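Local structure of amino acid ABC transporter, periplasmic amino acid-binding protein, putative (Streptococcus pneumoniae, 4I62) at residues G39-A44 against A102-S107; V43-D48 against L83-M88. The protein probably delivers L-arginine to an ABC importer, holding this amino acid as the substrate-binding component of the transport system. One frame throughout, in Å; residues are numbered along the deposited sequence.

Interaction 1 of 2, residues G39-A44 against A102-S107. With ARG (arginine), chain B.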
ATOM      1  N   GLY A  39      24.261 -11.561  -0.160  1.00 15.46           N
ATOM      2  CA  GLY A  39      24.566 -10.533   0.820  1.00 16.09           C
ATOM      3  C   GLY A  39      23.593  -9.371   0.892  1.00 14.31           C
ATOM      4  O   GLY A  39      23.852  -8.400   1.622  1.00 14.56           O
ATOM      5  N   LYS A  40      22.464  -9.469   0.196  1.00 13.53           N
ATOM      6  CA  LYS A  40      21.499  -8.370   0.197  1.00 13.70           C
ATOM      7  C   LYS A  40      20.105  -8.900  -0.089  1.00 12.70           C
ATOM      8  O   LYS A  40      19.964  -9.963  -0.671  1.00 13.81           O
ATOM      9  CB  LYS A  40      21.881  -7.266  -0.781  1.00 16.41           C
ATOM     10  CG  LYS A  40      21.869  -7.675  -2.209  1.00 20.38           C
ATOM     11  CD  LYS A  40      22.398  -6.498  -3.023  1.00 23.19           C
ATOM     12  CE  LYS A  40      22.328  -6.765  -4.498  1.00 26.89           C
ATOM     13  NZ  LYS A  40      22.881  -5.586  -5.235  1.00 26.05           N
ATOM     14  N   LEU A  41      19.123  -8.164   0.405  1.00 12.24           N
ATOM     15  CA  LEU A  41      17.707  -8.472   0.262  1.00 10.83           C
ATOM     16  C   LEU A  41      17.116  -7.354  -0.593  1.00 11.64           C
ATOM     17  O   LEU A  41      17.146  -6.197  -0.186  1.00 12.36           O
ATOM     18  CB  LEU A  41      17.029  -8.472   1.643  1.00 10.96           C
ATOM     19  CG  LEU A  41      15.506  -8.698   1.655  1.00 11.22           C
ATOM     20  CD1 LEU A  41      15.173 -10.128   1.293  1.00 12.00           C
ATOM     21  CD2 LEU A  41      14.937  -8.307   3.011  1.00 10.88           C
ATOM     22  N   VAL A  42      16.571  -7.680  -1.765  1.00 10.70           N
ATOM     23  CA  VAL A  42      16.010  -6.671  -2.664  1.00 10.73           C
ATOM     24  C   VAL A  42      14.501  -6.604  -2.498  1.00  9.56           C
ATOM     25  O   VAL A  42      13.808  -7.600  -2.687  1.00 10.48           O
ATOM     26  CB  VAL A  42      16.377  -6.983  -4.135  1.00 12.22           C
ATOM     27  CG1 VAL A  42      15.833  -5.885  -5.044  1.00 12.79           C
ATOM     28  CG2 VAL A  42      17.903  -7.106  -4.339  1.00 13.61           C
ATOM     29  N   VAL A  43      14.008  -5.442  -2.091  1.00  9.16           N
ATOM     30  CA  VAL A  43      12.582  -5.251  -1.785  1.00  8.11           C
ATOM     31  C   VAL A  43      11.959  -4.277  -2.780  1.00  8.79           C
ATOM     32  O   VAL A  43      12.351  -3.112  -2.857  1.00  9.55           O
ATOM     33  CB  VAL A  43      12.432  -4.707  -0.353  1.00  9.06           C
ATOM     34  CG1 VAL A  43      10.951  -4.384  -0.036  1.00  9.87           C
ATOM     35  CG2 VAL A  43      12.959  -5.724   0.692  1.00 10.42           C
ATOM     36  N   ALA A  44      10.980  -4.777  -3.505  1.00  8.27           N
ATOM     37  CA  ALA A  44      10.203  -3.951  -4.450  1.00  8.88           C
ATOM     38  C   ALA A  44       9.087  -3.218  -3.731  1.00  7.86           C
ATOM     39  O   ALA A  44       8.379  -3.814  -2.903  1.00  8.42           O
ATOM     40  CB  ALA A  44       9.632  -4.813  -5.561  1.00 10.01           C
ATOM     41  N   ALA A 102      13.199  -8.899  -7.842  1.00 13.39           N
ATOM     42  CA  ALA A 102      13.199  -8.533  -6.426  1.00 11.61           C
ATOM     43  C   ALA A 102      12.924  -9.786  -5.615  1.00 10.27           C
ATOM     44  O   ALA A 102      12.306 -10.732  -6.122  1.00 12.92           O
ATOM     45  CB  ALA A 102      12.151  -7.462  -6.139  1.00 12.50           C
ATOM     46  N   ASP A 103      13.361  -9.805  -4.357  1.00 10.95           N
ATOM     47  CA  ASP A 103      13.143 -10.953  -3.477  1.00 10.82           C
ATOM     48  C   ASP A 103      11.804 -10.910  -2.737  1.00 10.95           C
ATOM     49  O   ASP A 103      11.184 -11.959  -2.510  1.00 11.63           O
ATOM     50  CB  ASP A 103      14.265 -11.004  -2.443  1.00 11.16           C
ATOM     51  CG  ASP A 103      15.621 -11.141  -3.092  1.00 14.26           C
ATOM     52  OD1 ASP A 103      15.766 -12.030  -3.964  1.00 17.07           O
ATOM     53  OD2 ASP A 103      16.543 -10.344  -2.785  1.00 14.47           O
ATOM     54  N   LEU A 104      11.384  -9.713  -2.335  1.00  9.41           N
ATOM     55  CA  LEU A 104      10.135  -9.519  -1.587  1.00  8.82           C
ATOM     56  C   LEU A 104       9.431  -8.308  -2.160  1.00  8.11           C
ATOM     57  O   LEU A 104      10.097  -7.379  -2.615  1.00  9.32           O
ATOM     58  CB  LEU A 104      10.390  -9.236  -0.090  1.00  8.62           C
ATOM     59  CG  LEU A 104      11.110 -10.315   0.692  1.00  9.84           C
ATOM     60  CD1 LEU A 104      11.381  -9.821   2.113  1.00 10.69           C
ATOM     61  CD2 LEU A 104      10.304 -11.633   0.704  1.00 11.18           C
ATOM     62  N   ALA A 105       8.107  -8.315  -2.061  1.00  7.44           N
ATOM     63  CA  ALA A 105       7.323  -7.089  -2.203  1.00  7.94           C
ATOM     64  C   ALA A 105       6.828  -6.726  -0.815  1.00  7.05           C
ATOM     65  O   ALA A 105       6.078  -7.500  -0.207  1.00  8.37           O
ATOM     66  CB  ALA A 105       6.142  -7.282  -3.141  1.00  8.83           C
ATOM     67  N   ILE A 106       7.253  -5.561  -0.333  1.00  7.19           N
ATOM     68  CA  ILE A 106       6.760  -5.019   0.935  1.00  7.29           C
ATOM     69  C   ILE A 106       6.262  -3.615   0.572  1.00  7.16           C
ATOM     70  O   ILE A 106       7.048  -2.663   0.502  1.00  8.12           O
ATOM     71  CB  ILE A 106       7.829  -4.968   2.058  1.00  7.66           C
ATOM     72  CG1 ILE A 106       8.549  -6.317   2.183  1.00  7.94           C
ATOM     73  CG2 ILE A 106       7.133  -4.592   3.364  1.00  8.81           C
ATOM     74  CD1 ILE A 106       9.657  -6.322   3.253  1.00  9.56           C
ATOM     75  N   SER A 107       4.960  -3.520   0.283  1.00  6.70           N
ATOM     76  CA  SER A 107       4.473  -2.340  -0.405  1.00  7.26           C
ATOM     77  C   SER A 107       2.977  -2.163  -0.160  1.00  6.57           C
ATOM     78  O   SER A 107       2.224  -1.794  -1.089  1.00  7.27           O
ATOM     79  CB  SER A 107       4.777  -2.430  -1.907  1.00  7.79           C
ATOM     80  OG  SER A 107       4.628  -1.179  -2.594  1.00  8.13           O
TER
HETATM   81  N   ARG B 301      -3.424  -2.736  -0.924  1.00  7.22           N
HETATM   82  CA  ARG B 301      -3.608  -2.485  -2.377  1.00  7.21           C
HETATM   83  C   ARG B 301      -3.173  -3.687  -3.210  1.00  6.85           C
HETATM   84  O   ARG B 301      -2.415  -4.540  -2.703  1.00  7.83           O
HETATM   85  CB  ARG B 301      -2.922  -1.199  -2.801  1.00  7.22           C
HETATM   86  CG  ARG B 301      -1.433  -1.160  -2.451  1.00  7.27           C
HETATM   87  CD  ARG B 301      -0.720  -0.010  -3.132  1.00  6.76           C
HETATM   88  NE  ARG B 301       0.594   0.175  -2.544  1.00  7.20           N
HETATM   89  CZ  ARG B 301       1.479   1.072  -2.931  1.00  6.86           C
HETATM   90  NH1 ARG B 301       2.659   1.139  -2.324  1.00  7.89           N
HETATM   91  NH2 ARG B 301       1.192   1.899  -3.934  1.00  7.69           N
HETATM   92  OXT ARG B 301      -3.577  -3.728  -4.419  1.00  7.84           O
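Val42 and Asp103 meet through two backbone-directed bonds that use both polar groups of the valine. Its N-H runs almost straight (172°) to Asp103 OD2, 2.9 Å from Val42 N, and meets that oxygen on the anti side. With chi1 at -60°, the carboxylate sits beside its own backbone N; OD2 also forms a salt bridge with Lys38, which would probably favour the ionised carboxylate. Val42 O is doubly satisfied. Asp103 N donates to Val42 O at 2.8 Å, tilted 23° from the carbonyl plane, and Leu104 N reaches the same Val42 O within that plane at 3.2 Å.

From there the pairing is regular parallel beta: Ala44 N donates to Leu104 O at 2.9 Å, and Ile106 N makes a weak bond to Ala44 O at 3.3 Å. Strand 40-45 is the middle of three parallel strands, in the order 2-1-3 usual for one lobe of the type II periplasmic binding fold, and 104-105 enters beside it after helix 90-98.

Side chains fill both faces. On that of Val43 and Leu104, Leu41 CD1 lies 3.9 Å from Leu104 CD1, the two chains crossing obliquely; Val43 CG1 rests against CB and CG1 of Ile106, and helix 67-79 covers Leu41 and Ile106 through Ile75. On the other face Ala44 CB abuts Ala102 CB at 3.7 Å, with Val93 of helix 90-98 over Ala44 and Ala105. At the segment's end Ser107 O accepts from NE of the bound arginine at 2.9 Å and also from its NH1, while Ser107 OG accepts from NH1 and from Asn46 N.

Interaction 2 of 2, residues V43-D48 against L83-M88. With ARG (arginine), chain B.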
ATOM      1  N   VAL A  43      14.008  -5.442  -2.091  1.00  9.16           N
ATOM      2  CA  VAL A  43      12.582  -5.251  -1.785  1.00  8.11           C
ATOM      3  C   VAL A  43      11.959  -4.277  -2.780  1.00  8.79           C
ATOM      4  O   VAL A  43      12.351  -3.112  -2.857  1.00  9.55           O
ATOM      5  CB  VAL A  43      12.432  -4.707  -0.353  1.00  9.06           C
ATOM      6  CG1 VAL A  43      10.951  -4.384  -0.036  1.00  9.87           C
ATOM      7  CG2 VAL A  43      12.959  -5.724   0.692  1.00 10.42           C
ATOM      8  N   ALA A  44      10.980  -4.777  -3.505  1.00  8.27           N
ATOM      9  CA  ALA A  44      10.203  -3.951  -4.450  1.00  8.88           C
ATOM     10  C   ALA A  44       9.087  -3.218  -3.731  1.00  7.86           C
ATOM     11  O   ALA A  44       8.379  -3.814  -2.903  1.00  8.42           O
ATOM     12  CB  ALA A  44       9.632  -4.813  -5.561  1.00 10.01           C
ATOM     13  N   LEU A  45       8.890  -1.950  -4.081  1.00  8.05           N
ATOM     14  CA  LEU A  45       7.837  -1.165  -3.461  1.00  7.63           C
ATOM     15  C   LEU A  45       7.549   0.090  -4.299  1.00  8.06           C
ATOM     16  O   LEU A  45       8.379   0.516  -5.107  1.00  8.81           O
ATOM     17  CB  LEU A  45       8.160  -0.791  -2.015  1.00  8.51           C
ATOM     18  CG  LEU A  45       9.208   0.293  -1.780  1.00 12.13           C
ATOM     19  CD1 LEU A  45       9.334   0.545  -0.300  1.00 14.94           C
ATOM     20  CD2 LEU A  45      10.581   0.099  -2.411  1.00 14.00           C
ATOM     21  N   ASN A  46       6.384   0.685  -4.068  1.00  7.79           N
ATOM     22  CA  ASN A  46       5.998   1.934  -4.719  1.00  8.25           C
ATOM     23  C   ASN A  46       5.831   3.012  -3.649  1.00  8.25           C
ATOM     24  O   ASN A  46       4.826   3.004  -2.914  1.00  8.93           O
ATOM     25  CB  ASN A  46       4.692   1.720  -5.468  1.00  8.51           C
ATOM     26  CG  ASN A  46       4.123   3.028  -5.971  1.00  8.76           C
ATOM     27  OD1 ASN A  46       2.986   3.415  -5.626  1.00 10.45           O
ATOM     28  ND2 ASN A  46       4.932   3.759  -6.722  1.00 10.95           N
ATOM     29  N   PRO A  47       6.805   3.942  -3.535  1.00  9.74           N
ATOM     30  CA  PRO A  47       6.836   4.859  -2.379  1.00  9.98           C
ATOM     31  C   PRO A  47       5.939   6.121  -2.514  1.00 10.60           C
ATOM     32  O   PRO A  47       6.404   7.259  -2.458  1.00 12.98           O
ATOM     33  CB  PRO A  47       8.312   5.243  -2.292  1.00 12.91           C
ATOM     34  CG  PRO A  47       8.759   5.246  -3.722  1.00 13.79           C
ATOM     35  CD  PRO A  47       8.044   4.051  -4.330  1.00 11.29           C
ATOM     36  N   ASP A  48       4.636   5.909  -2.644  1.00 10.72           N
ATOM     37  CA  ASP A  48       3.636   6.946  -2.737  0.50 10.90           C
ATOM     38  C   ASP A  48       2.408   6.455  -1.943  1.00  9.47           C
ATOM     39  O   ASP A  48       1.328   6.403  -2.535  1.00 11.24           O
ATOM     40  CB  ASP A  48       3.287   7.090  -4.214  0.50 13.53           C
ATOM     41  CG  ASP A  48       2.429   8.303  -4.512  0.50 13.76           C
ATOM     42  OD1 ASP A  48       2.152   9.092  -3.583  0.50 18.84           O
ATOM     43  OD2 ASP A  48       2.048   8.472  -5.685  0.50 16.35           O
ATOM     44  N   LEU A  83      19.959  -4.342   3.155  1.00 11.73           N
ATOM     45  CA  LEU A  83      18.691  -4.036   2.484  1.00 11.17           C
ATOM     46  C   LEU A  83      18.912  -3.171   1.240  1.00 10.85           C
ATOM     47  O   LEU A  83      19.610  -2.172   1.294  1.00 12.47           O
ATOM     48  CB  LEU A  83      17.782  -3.285   3.442  1.00 11.00           C
ATOM     49  CG  LEU A  83      16.447  -2.792   2.861  1.00 11.21           C
ATOM     50  CD1 LEU A  83      15.607  -3.967   2.379  1.00 11.40           C
ATOM     51  CD2 LEU A  83      15.703  -1.983   3.873  1.00 11.87           C
ATOM     52  N   GLU A  84      18.312  -3.570   0.122  1.00 10.94           N
ATOM     53  CA  GLU A  84      18.328  -2.754  -1.099  1.00 11.85           C
ATOM     54  C   GLU A  84      16.885  -2.521  -1.527  1.00 11.02           C
ATOM     55  O   GLU A  84      16.148  -3.477  -1.789  1.00 13.03           O
ATOM     56  CB  GLU A  84      19.095  -3.476  -2.204  1.00 12.81           C
ATOM     57  CG  GLU A  84      19.175  -2.700  -3.474  1.00 16.56           C
ATOM     58  CD  GLU A  84      19.951  -3.425  -4.560  1.00 19.20           C
ATOM     59  OE1 GLU A  84      21.134  -3.730  -4.333  1.00 22.01           O
ATOM     60  OE2 GLU A  84      19.372  -3.703  -5.637  1.00 24.40           O
ATOM     61  N   LEU A  85      16.460  -1.259  -1.572  1.00 11.12           N
ATOM     62  CA  LEU A  85      15.144  -0.935  -2.079  1.00 10.81           C
ATOM     63  C   LEU A  85      15.124  -0.857  -3.581  1.00 10.18           C
ATOM     64  O   LEU A  85      16.087  -0.412  -4.203  1.00 13.40           O
ATOM     65  CB  LEU A  85      14.663   0.377  -1.502  1.00 11.70           C
ATOM     66  CG  LEU A  85      14.552   0.443   0.005  1.00 13.27           C
ATOM     67  CD1 LEU A  85      14.050   1.815   0.439  1.00 16.39           C
ATOM     68  CD2 LEU A  85      13.691  -0.698   0.584  1.00 14.03           C
ATOM     69  N   SER A  86      14.003  -1.259  -4.165  1.00 10.64           N
ATOM     70  CA  SER A  86      13.812  -1.188  -5.604  1.00 10.91           C
ATOM     71  C   SER A  86      12.501  -0.470  -5.861  1.00 10.23           C
ATOM     72  O   SER A  86      11.427  -1.095  -5.982  1.00 10.25           O
ATOM     73  CB  SER A  86      13.760  -2.597  -6.180  1.00 12.93           C
ATOM     74  OG  SER A  86      13.808  -2.560  -7.596  1.00 15.93           O
ATOM     75  N   PRO A  87      12.529   0.863  -5.866  1.00 11.59           N
ATOM     76  CA  PRO A  87      11.282   1.607  -6.088  1.00 11.74           C
ATOM     77  C   PRO A  87      10.810   1.501  -7.529  1.00 10.59           C
ATOM     78  O   PRO A  87      11.631   1.527  -8.457  1.00 12.49           O
ATOM     79  CB  PRO A  87      11.643   3.047  -5.721  1.00 12.77           C
ATOM     80  CG  PRO A  87      13.122   3.155  -5.922  1.00 15.31           C
ATOM     81  CD  PRO A  87      13.681   1.764  -5.653  1.00 13.17           C
ATOM     82  N   MET A  88       9.492   1.449  -7.706  1.00 10.59           N
ATOM     83  CA  MET A  88       8.919   1.294  -9.023  1.00 11.11           C
ATOM     84  C   MET A  88       7.437   1.593  -8.952  1.00 10.36           C
ATOM     85  O   MET A  88       6.893   1.783  -7.871  1.00 10.82           O
ATOM     86  CB  MET A  88       9.192  -0.109  -9.539  1.00 12.25           C
ATOM     87  CG  MET A  88       8.506  -1.193  -8.719  1.00 12.72           C
ATOM     88  SD  MET A  88       8.964  -2.879  -9.208  1.00 13.99           S
ATOM     89  CE  MET A  88      10.671  -2.969  -8.752  1.00 15.44           C
TER
HETATM   90  N   ARG B 301      -3.424  -2.736  -0.924  1.00  7.22           N
HETATM   91  CA  ARG B 301      -3.608  -2.485  -2.377  1.00  7.21           C
HETATM   92  C   ARG B 301      -3.173  -3.687  -3.210  1.00  6.85           C
HETATM   93  O   ARG B 301      -2.415  -4.540  -2.703  1.00  7.83           O
HETATM   94  CB  ARG B 301      -2.922  -1.199  -2.801  1.00  7.22           C
HETATM   95  CG  ARG B 301      -1.433  -1.160  -2.451  1.00  7.27           C
HETATM   96  CD  ARG B 301      -0.720  -0.010  -3.132  1.00  6.76           C
HETATM   97  NE  ARG B 301       0.594   0.175  -2.544  1.00  7.20           N
HETATM   98  CZ  ARG B 301       1.479   1.072  -2.931  1.00  6.86           C
HETATM   99  NH1 ARG B 301       2.659   1.139  -2.324  1.00  7.89           N
HETATM  100  NH2 ARG B 301       1.192   1.899  -3.934  1.00  7.69           N
HETATM  101  OXT ARG B 301      -3.577  -3.728  -4.419  1.00  7.84           O
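Asn46 OD1 is gripped by two donors, NH2 of the bound arginine at 2.9 Å and Gln156 NE2, while the other end of the same amide is tied to the neighbouring segment: Asn46 ND2 donates to Met88 O at 3.0 Å. Those bonds at both ends should fix the amide's rotation. CG lies anti to the backbone N (chi1 171°), which brings ND2 to Met88 O, with the donor tilted from the carbonyl plane. Asn46 O is likewise shared, accepting from arginine NH1 at 2.9 Å and from Asp48 N, the latter closing an inverse gamma turn centred on Pro47.

Behind this end the strands pair in parallel register, Val43 with Leu85 and Leu45 with Pro87. Ser86 N donates to Val43 O at 2.8 Å. Leu45 N meets Ser86 O at 3.3 Å from above the carbonyl plane, 42° out of it, and Met88 N returns a bond to Leu45 O at 3.0 Å. Met88 bends at chi3 (67°), bringing CE to 3.8 Å from Ala44 CB. On the opposite face Leu83 CD1 touches Val43 CG2 at 3.6 Å, and Leu45 CD2 touches Leu85 CB.

Helix 90-98 packs on the Ala44 and Met88 side through Val93, helix 67-79 lies against Leu45 and Leu83, and Ile64 of strand 61-65 rests on Pro47, Leu85 and Pro87.

How the interactions relate
Interactions 1 and 2 lie on the two edges of strand 40-45, with centres about 7 Å apart and Val43 and Ala44 common to both. Lys40 NZ, from the first, forms a salt bridge with Glu84 OE1 of the second at 2.7 Å, and Leu41 O probably accepts from Glu84 N at 2.9 Å. Near the C-terminal end of the strand the contacts converge on the ligand: Ser107 OG accepts a hydrogen bond from Asn46 N and packs 3.3 Å from Leu45 CA. Arginine NH1 finds acceptors from both interactions, in Ser107 and Asn46, so segments paired along both edges of one strand contribute to the guanidinium site.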